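Local coordinates for protein acyl-CoA thioester hydrolase HI0827 (Haemophilus influenzae Rd KW20, PDB 3BJK) that probably hydrolyses the thioester bond of a broad range of acyl-coenzyme A substrates, working as a hexamer built from three dimers of hotdog-fold subunits, at residues Ser25-Asn28 against Asp32-Gly35; Ser40-Gly45 against Val96-Lys101; Gly82-Leu85 against Ser91-Ile94. The protein carries 1 engineered substitution. All blocks are in the same frame, centred on the assembly; numbering follows the deposited sequence.

Contact 1: Ser25-Asn28 against Asp32-Gly35; sequences SDTN and DIFG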
loop_
_atom_site.group_PDB
_atom_site.type_symbol
_atom_site.label_atom_id
_atom_site.label_comp_id
_atom_site.label_asym_id
_atom_site.label_seq_id
_atom_site.Cartn_x
_atom_site.Cartn_y
_atom_site.Cartn_z
ATOM N N SER C 25 1.020 9.146 -1.922
ATOM C CA SER C 25 0.108 8.011 -1.806
ATOM C C SER C 25 -0.899 8.199 -0.674
ATOM O O SER C 25 -1.911 7.491 -0.648
ATOM C CB SER C 25 0.872 6.690 -1.595
ATOM O OG SER C 25 1.692 6.819 -0.456
ATOM N N ASP C 26 -0.609 9.117 0.269
ATOM C CA ASP C 26 -1.485 9.321 1.425
ATOM C C ASP C 26 -2.367 10.533 1.346
ATOM O O ASP C 26 -2.863 10.993 2.346
ATOM C CB ASP C 26 -0.682 9.242 2.708
ATOM C CG ASP C 26 0.034 7.932 2.801
ATOM O OD1 ASP C 26 -0.643 6.846 2.838
ATOM O OD2 ASP C 26 1.252 7.995 2.776
ATOM N N THR C 27 -2.623 10.980 0.116
ATOM C CA THR C 27 -3.535 12.087 -0.074
ATOM C C THR C 27 -4.995 11.679 -0.264
ATOM O O THR C 27 -5.325 10.521 -0.587
ATOM C CB THR C 27 -3.143 12.896 -1.315
ATOM O OG1 THR C 27 -3.000 12.029 -2.436
ATOM C CG2 THR C 27 -1.798 13.589 -1.041
ATOM N N ASN C 28 -5.839 12.698 -0.114
ATOM C CA ASN C 28 -7.262 12.594 -0.331
ATOM C C ASN C 28 -7.592 13.298 -1.649
ATOM O O ASN C 28 -6.692 13.772 -2.343
ATOM C CB ASN C 28 -7.996 13.180 0.895
ATOM C CG ASN C 28 -7.732 14.708 1.096
ATOM O OD1 ASN C 28 -7.290 15.393 0.184
ATOM N ND2 ASN C 28 -8.034 15.227 2.322
ATOM N N ASP C 32 -4.826 17.133 -0.082
ATOM C CA ASP C 32 -4.241 17.165 1.257
ATOM C C ASP C 32 -4.007 15.753 1.739
ATOM O O ASP C 32 -4.555 14.804 1.168
ATOM C CB ASP C 32 -5.173 17.868 2.237
ATOM C CG ASP C 32 -5.460 19.301 1.850
ATOM O OD1 ASP C 32 -4.525 20.025 1.501
ATOM O OD2 ASP C 32 -6.634 19.690 1.908
ATOM N N ILE C 33 -3.231 15.600 2.804
ATOM C CA ILE C 33 -3.117 14.260 3.443
ATOM C C ILE C 33 -4.469 13.744 4.034
ATOM O O ILE C 33 -5.148 14.429 4.768
ATOM C CB ILE C 33 -1.940 14.221 4.483
ATOM C CG1 ILE C 33 -0.566 14.424 3.772
ATOM C CG2 ILE C 33 -1.939 12.955 5.327
ATOM C CD1 ILE C 33 -0.094 13.340 2.727
ATOM N N PHE C 34 -4.821 12.514 3.668
ATOM C CA PHE C 34 -5.998 11.801 4.231
ATOM C C PHE C 34 -6.031 11.742 5.796
ATOM O O PHE C 34 -5.074 11.350 6.423
ATOM C CB PHE C 34 -6.027 10.370 3.589
ATOM C CG PHE C 34 -7.091 9.479 4.127
ATOM C CD1 PHE C 34 -8.410 9.952 4.282
ATOM C CD2 PHE C 34 -6.816 8.142 4.409
ATOM C CE1 PHE C 34 -9.449 9.096 4.779
ATOM C CE2 PHE C 34 -7.832 7.286 4.877
ATOM C CZ PHE C 34 -9.170 7.772 5.066
ATOM N N GLY C 35 -7.131 12.198 6.399
ATOM C CA GLY C 35 -7.358 12.149 7.860
ATOM C C GLY C 35 -7.102 10.778 8.468
ATOM O O GLY C 35 -6.589 10.673 9.562
HETATM O O HOH W 1 -9.318 13.455 4.762
HETATM O O HOH W 2 -8.657 18.051 2.392
#

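Contact 2: Ser40-Gly45 against Val96-Lys101; sequences SQMAMG and VEVWVK. Engineered in segment 40-45: A43 (natural residue Asp).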
loop_
_atom_site.group_PDB
_atom_site.type_symbol
_atom_site.label_atom_id
_atom_site.label_comp_id
_atom_site.label_asym_id
_atom_site.label_seq_id
_atom_site.Cartn_x
_atom_site.Cartn_y
_atom_site.Cartn_z
ATOM N N SER C 40 -3.941 7.102 11.995
ATOM C CA SER C 40 -3.052 5.944 12.069
ATOM C C SER C 40 -1.714 6.298 12.657
ATOM O O SER C 40 -1.205 5.546 13.509
ATOM C CB SER C 40 -2.822 5.321 10.695
ATOM O OG SER C 40 -4.008 4.793 10.197
ATOM N N GLN C 41 -1.140 7.440 12.223
ATOM C CA GLN C 41 0.147 7.936 12.783
ATOM C C GLN C 41 -0.010 8.197 14.285
ATOM O O GLN C 41 0.799 7.769 15.087
ATOM C CB GLN C 41 0.597 9.244 12.070
ATOM C CG GLN C 41 1.091 9.037 10.708
ATOM C CD GLN C 41 2.401 8.254 10.640
ATOM O OE1 GLN C 41 2.391 7.183 10.130
ATOM N NE2 GLN C 41 3.509 8.769 11.220
ATOM N N MET C 42 -1.072 8.888 14.679
ATOM C CA MET C 42 -1.356 9.138 16.118
ATOM C C MET C 42 -1.504 7.851 16.878
ATOM O O MET C 42 -0.932 7.727 17.936
ATOM C CB MET C 42 -2.593 10.001 16.304
ATOM C CG MET C 42 -2.439 11.447 15.733
ATOM S SD MET C 42 -3.742 12.582 16.243
ATOM C CE MET C 42 -5.076 12.001 15.248
ATOM N N ALA C 43 -2.229 6.883 16.293
ATOM C CA ALA C 43 -2.427 5.570 16.897
ATOM C C ALA C 43 -1.129 4.787 17.130
ATOM O O ALA C 43 -0.910 4.168 18.241
ATOM C CB ALA C 43 -3.337 4.757 16.029
ATOM N N MET C 44 -0.296 4.759 16.090
ATOM C CA MET C 44 0.967 4.080 16.141
ATOM C C MET C 44 1.913 4.733 17.137
ATOM O O MET C 44 2.527 4.034 17.982
ATOM C CB MET C 44 1.563 4.060 14.742
ATOM C CG MET C 44 2.976 3.635 14.619
ATOM S SD MET C 44 3.421 3.292 12.893
ATOM C CE MET C 44 1.982 2.604 12.209
ATOM N N GLY C 45 2.005 6.068 17.056
ATOM C CA GLY C 45 2.835 6.829 17.957
ATOM C C GLY C 45 2.429 6.686 19.401
ATOM O O GLY C 45 3.213 6.325 20.266
ATOM N N VAL C 96 -1.944 12.998 22.262
ATOM C CA VAL C 96 -1.058 13.083 21.091
ATOM C C VAL C 96 -1.324 14.389 20.347
ATOM O O VAL C 96 -2.493 14.752 20.149
ATOM C CB VAL C 96 -1.304 11.868 20.158
ATOM C CG1 VAL C 96 -0.459 11.935 18.877
ATOM C CG2 VAL C 96 -1.043 10.576 20.911
ATOM N N GLU C 97 -0.265 15.156 20.062
ATOM C CA GLU C 97 -0.324 16.285 19.146
ATOM C C GLU C 97 0.524 15.980 17.914
ATOM O O GLU C 97 1.667 15.443 18.019
ATOM C CB GLU C 97 0.241 17.521 19.748
ATOM C CG GLU C 97 -0.415 17.986 21.045
ATOM C CD GLU C 97 0.094 19.357 21.492
ATOM O OE1 GLU C 97 1.266 19.729 21.192
ATOM O OE2 GLU C 97 -0.681 20.075 22.170
ATOM N N VAL C 98 -0.074 16.273 16.760
ATOM C CA VAL C 98 0.590 16.237 15.442
ATOM C C VAL C 98 1.000 17.594 14.990
ATOM O O VAL C 98 0.200 18.528 14.969
ATOM C CB VAL C 98 -0.259 15.572 14.358
ATOM C CG1 VAL C 98 0.567 15.398 13.108
ATOM C CG2 VAL C 98 -0.777 14.221 14.827
ATOM N N TRP C 99 2.296 17.697 14.698
ATOM C CA TRP C 99 2.928 18.914 14.318
ATOM C C TRP C 99 3.608 18.675 12.962
ATOM O O TRP C 99 4.123 17.589 12.688
ATOM C CB TRP C 99 3.981 19.309 15.367
ATOM C CG TRP C 99 3.430 19.880 16.663
ATOM C CD1 TRP C 99 2.858 19.187 17.713
ATOM C CD2 TRP C 99 3.443 21.235 17.040
ATOM N NE1 TRP C 99 2.511 20.047 18.694
ATOM C CE2 TRP C 99 2.848 21.317 18.320
ATOM C CE3 TRP C 99 3.893 22.413 16.418
ATOM C CZ2 TRP C 99 2.683 22.521 18.979
ATOM C CZ3 TRP C 99 3.726 23.618 17.082
ATOM C CH2 TRP C 99 3.134 23.658 18.360
ATOM N N VAL C 100 3.592 19.712 12.157
ATOM C CA VAL C 100 4.253 19.761 10.854
ATOM C C VAL C 100 5.414 20.767 10.883
ATOM O O VAL C 100 5.377 21.790 11.587
ATOM C CB VAL C 100 3.217 20.165 9.747
ATOM C CG1 VAL C 100 3.838 20.816 8.578
ATOM C CG2 VAL C 100 2.339 18.955 9.341
ATOM N N LYS C 101 6.444 20.455 10.101
ATOM C CA LYS C 101 7.534 21.384 9.770
ATOM C C LYS C 101 7.682 21.509 8.247
ATOM O O LYS C 101 7.793 20.486 7.547
ATOM C CB LYS C 101 8.844 20.875 10.393
ATOM C CG LYS C 101 10.079 21.777 10.205
ATOM C CD LYS C 101 11.335 21.069 10.774
ATOM C CE LYS C 101 12.551 21.891 10.759
ATOM N NZ LYS C 101 13.738 21.249 11.410
#

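Contact 3: Gly82-Leu85 against Ser91-Ile94; sequences GQCL and SIKI. With EDO (1,2-ethanediol), chain T.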
loop_
_atom_site.group_PDB
_atom_site.type_symbol
_atom_site.label_atom_id
_atom_site.label_comp_id
_atom_site.label_asym_id
_atom_site.label_seq_id
_atom_site.Cartn_x
_atom_site.Cartn_y
_atom_site.Cartn_z
ATOM N N GLY C 82 3.668 12.899 22.421
ATOM C CA GLY C 82 2.805 12.249 23.377
ATOM C C GLY C 82 3.068 12.743 24.782
ATOM O O GLY C 82 4.214 12.964 25.161
ATOM N N GLN C 83 1.993 12.933 25.530
ATOM C CA GLN C 83 2.029 13.229 26.931
ATOM C C GLN C 83 1.082 12.248 27.655
ATOM O O GLN C 83 -0.131 12.287 27.459
ATOM C CB GLN C 83 1.605 14.679 27.154
ATOM C CG GLN C 83 1.609 15.086 28.572
ATOM C CD GLN C 83 1.151 16.510 28.747
ATOM O OE1 GLN C 83 0.879 17.224 27.764
ATOM N NE2 GLN C 83 1.030 16.935 30.006
ATOM N N CYS C 84 1.654 11.400 28.522
ATOM C CA CYS C 84 0.836 10.498 29.303
ATOM C C CYS C 84 0.142 11.320 30.405
ATOM O O CYS C 84 0.803 12.019 31.164
ATOM C CB CYS C 84 1.667 9.345 29.854
ATOM S SG CYS C 84 0.761 8.318 30.996
ATOM N N LEU C 85 -1.188 11.208 30.453
ATOM C CA LEU C 85 -2.075 11.938 31.343
ATOM C C LEU C 85 -2.434 11.165 32.619
ATOM O O LEU C 85 -2.697 11.758 33.672
ATOM C CB LEU C 85 -3.371 12.286 30.587
ATOM C CG LEU C 85 -3.289 13.239 29.367
ATOM C CD1 LEU C 85 -4.679 13.633 28.825
ATOM C CD2 LEU C 85 -2.511 14.488 29.757
ATOM N N SER C 91 -4.656 0.532 32.359
ATOM C CA SER C 91 -4.908 1.542 31.281
ATOM C C SER C 91 -3.839 2.664 31.249
ATOM O O SER C 91 -3.204 3.000 32.269
ATOM C CB SER C 91 -6.286 2.166 31.441
ATOM O OG SER C 91 -6.352 2.832 32.679
ATOM N N ILE C 92 -3.639 3.240 30.073
ATOM C CA ILE C 92 -2.727 4.331 29.889
ATOM C C ILE C 92 -3.415 5.352 28.989
ATOM O O ILE C 92 -3.812 5.025 27.877
ATOM C CB ILE C 92 -1.451 3.842 29.176
ATOM C CG1 ILE C 92 -0.811 2.739 29.995
ATOM C CG2 ILE C 92 -0.460 4.958 29.001
ATOM C CD1 ILE C 92 -0.015 1.834 29.232
ATOM N N LYS C 93 -3.515 6.587 29.454
ATOM C CA LYS C 93 -4.220 7.647 28.701
ATOM C C LYS C 93 -3.120 8.593 28.183
ATOM O O LYS C 93 -2.266 9.024 28.962
ATOM C CB LYS C 93 -5.204 8.316 29.666
ATOM C CG LYS C 93 -6.077 9.460 29.141
ATOM C CD LYS C 93 -7.034 9.939 30.235
ATOM C CE LYS C 93 -7.972 11.003 29.696
ATOM N NZ LYS C 93 -8.771 11.690 30.736
ATOM N N ILE C 94 -3.112 8.881 26.879
ATOM C CA ILE C 94 -2.030 9.617 26.275
ATOM C C ILE C 94 -2.661 10.700 25.397
ATOM O O ILE C 94 -3.514 10.394 24.577
ATOM C CB ILE C 94 -1.061 8.730 25.438
ATOM C CG1 ILE C 94 -0.279 7.803 26.353
ATOM C CG2 ILE C 94 -0.105 9.634 24.615
ATOM C CD1 ILE C 94 0.411 6.746 25.738
HETATM C C1 EDO T . 5.722 11.536 28.662
HETATM O O1 EDO T . 4.414 11.804 29.189
HETATM C C2 EDO T . 6.139 10.090 28.974
HETATM O O2 EDO T . 6.855 9.898 30.221
#

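Contact 1: Ser25-Asn28 against Asp32-Gly35
N28 folds back on D32 with both its backbone and its side chain. Its amide N gives a hydrogen bond of 2.8 Å to D32 O, lying almost in line with that C=O. Two residues along, F34 N reaches D26 O at 2.8 Å, in the plane of the carbonyl. Together the two bonds make a single backbone bridge between T27 and I33, within the loop between strand 15-21 and helix 35-54.

Followed outward, the N28 side chain meets D32 at nearly every atom. CB rests beside D32 O and the CA of F34. CG lies between the backbone N and the carbonyl carbon (chi1 64°), which brings the amide against D32 O and D32 N. OD1 then takes a weak, bent hydrogen bond of 3.0 Å from D32 N, with a second weak one from N30 N. N28 OD1 also sits 3.0 Å from D32 O, a pair of acceptors whose repulsion those N-H groups probably offset in part. ND2 gives its hydrogens to two waters, one of which donates on to D32 OD2 at 2.6 Å. Asparagine suits this place because its amide is acceptor and donor at once. N30 ND2 also binds the D32 carboxylate.

Away from the N28 amide, the side-chain contact is apolar. I33 CD1 approaches T27 CG2 at 4.1 Å, the two side chains crossing nearly at right angles, and I33 reaches I38. T27 OG1 is bound to P24 O, leaving its methyl to meet the isoleucine. F34, at the N-cap position of helix 35-54, packs on M23 of a second subunit and S40 of a third.

Chemically, backbone bonds fix the loop; one water ties the N28 amide to G35 N at the start of helix 35-54, the other to the D32 carboxylate.

Contact 2: Ser40-Gly45 against Val96-Lys101
M42 lies against V96 and V98, joining the central helix of the hotdog fold to the sheet that wraps it. Its CG makes the closest approaches, 3.7 Å from V96 CG1 and 3.4 Å from V98 CG2, the latter unusually tight. M42 CB also touches V96 CG1, and M42 SD lies 3.7 Å from V98 CG2. The methionine crosses V98 at about a right angle. Because CG stands anti to the carbonyl carbon (chi1 -65°), the chain leaves the helix over the two valines, and a bend at chi3 turns the methyl end aside. A flexible thioether can fit against the valine methyls, while branched valines suit a strand and present methyls to the helix.

Farther out, T115 and F119 of strand 111-123 also pack on M42, and V78 and C80 of strand 77-87 flank V98. The next residue, A43, engineered from Asp, points away from this strand and packs on M39 of a third subunit. E97 and W99 alternate with the valines, on the sheet face turned from the helix. There R10 forms a salt bridge with E97 OE2, and W99 NE1 donates to E97 OE1 at 2.8 Å, within the indole plane but from above the carboxylate plane.

Contact 3: Gly82-Leu85 against Ser91-Ile94
C84 and I94 face each other as an antiparallel non-hydrogen-bonded pair, their CA atoms 4.3 Å apart, on the face of the beta hairpin that looks to helix 35-54. I94 stands beside the cysteine, its CG1 4.3 Å from C84 CB, while its CG2 branch is carried toward the backbone of G82 and Q83. With no side chain of its own, G82 lets that methyl come to 4.1 Å from its CA. The cysteine sulfur takes another course: SG lies anti to the backbone N (chi1 173°), which swings it along the partner strand to 4.1 Å from I92 CG2. C84 thus touches two isoleucines, one through CB and one through SG, and its small thiol fits between them and the helices. I53 of helix 35-54 and A144 and I148 of helix 139-148 pack on it, while A50 and L49 receive I92 and I94.

On the other face L85 and K93 lie next to one another, L85 CB 4.2 Å from K93 CG. The lysine chain is extended beyond CG, and NZ runs on toward E64, a long and weak ion pair.

L85 N donates to K93 O at 2.9 Å, tilted from the carbonyl plane, and the strand segments run at 132° to each other, a strong twist. C84 N, pointing away from strand 91-94, donates to O1 of an ethanediol at 2.9 Å.

The hairpin is thus chemically two-sided: isoleucines and a cysteine pack one face against helices 35-54 and 139-148, whereas on the other L85 lies along the aliphatic part of K93.

In the fold
The three contacts follow the hotdog fold from a loop at subunit interfaces to the far end of its sheet. Contact 1 precedes helix 35-54, whose early turns supply contact 2; their centres are about 14 Å apart. Contact 3 is nested within the chain loop closed by contact 2, again about 14 Å between centres, and strand 91-101 serves both. Contacts 1 and 3 lie on opposite sides of the chain's centre, about 27 Å between centres. Contact 1 meets a second and a third subunit, contact 2 a third and a fourth, contact 3 none. Ethanediol, probably from the crystallisation liquor, lies about 4 Å from the T27 side chain and also binds at contact 3.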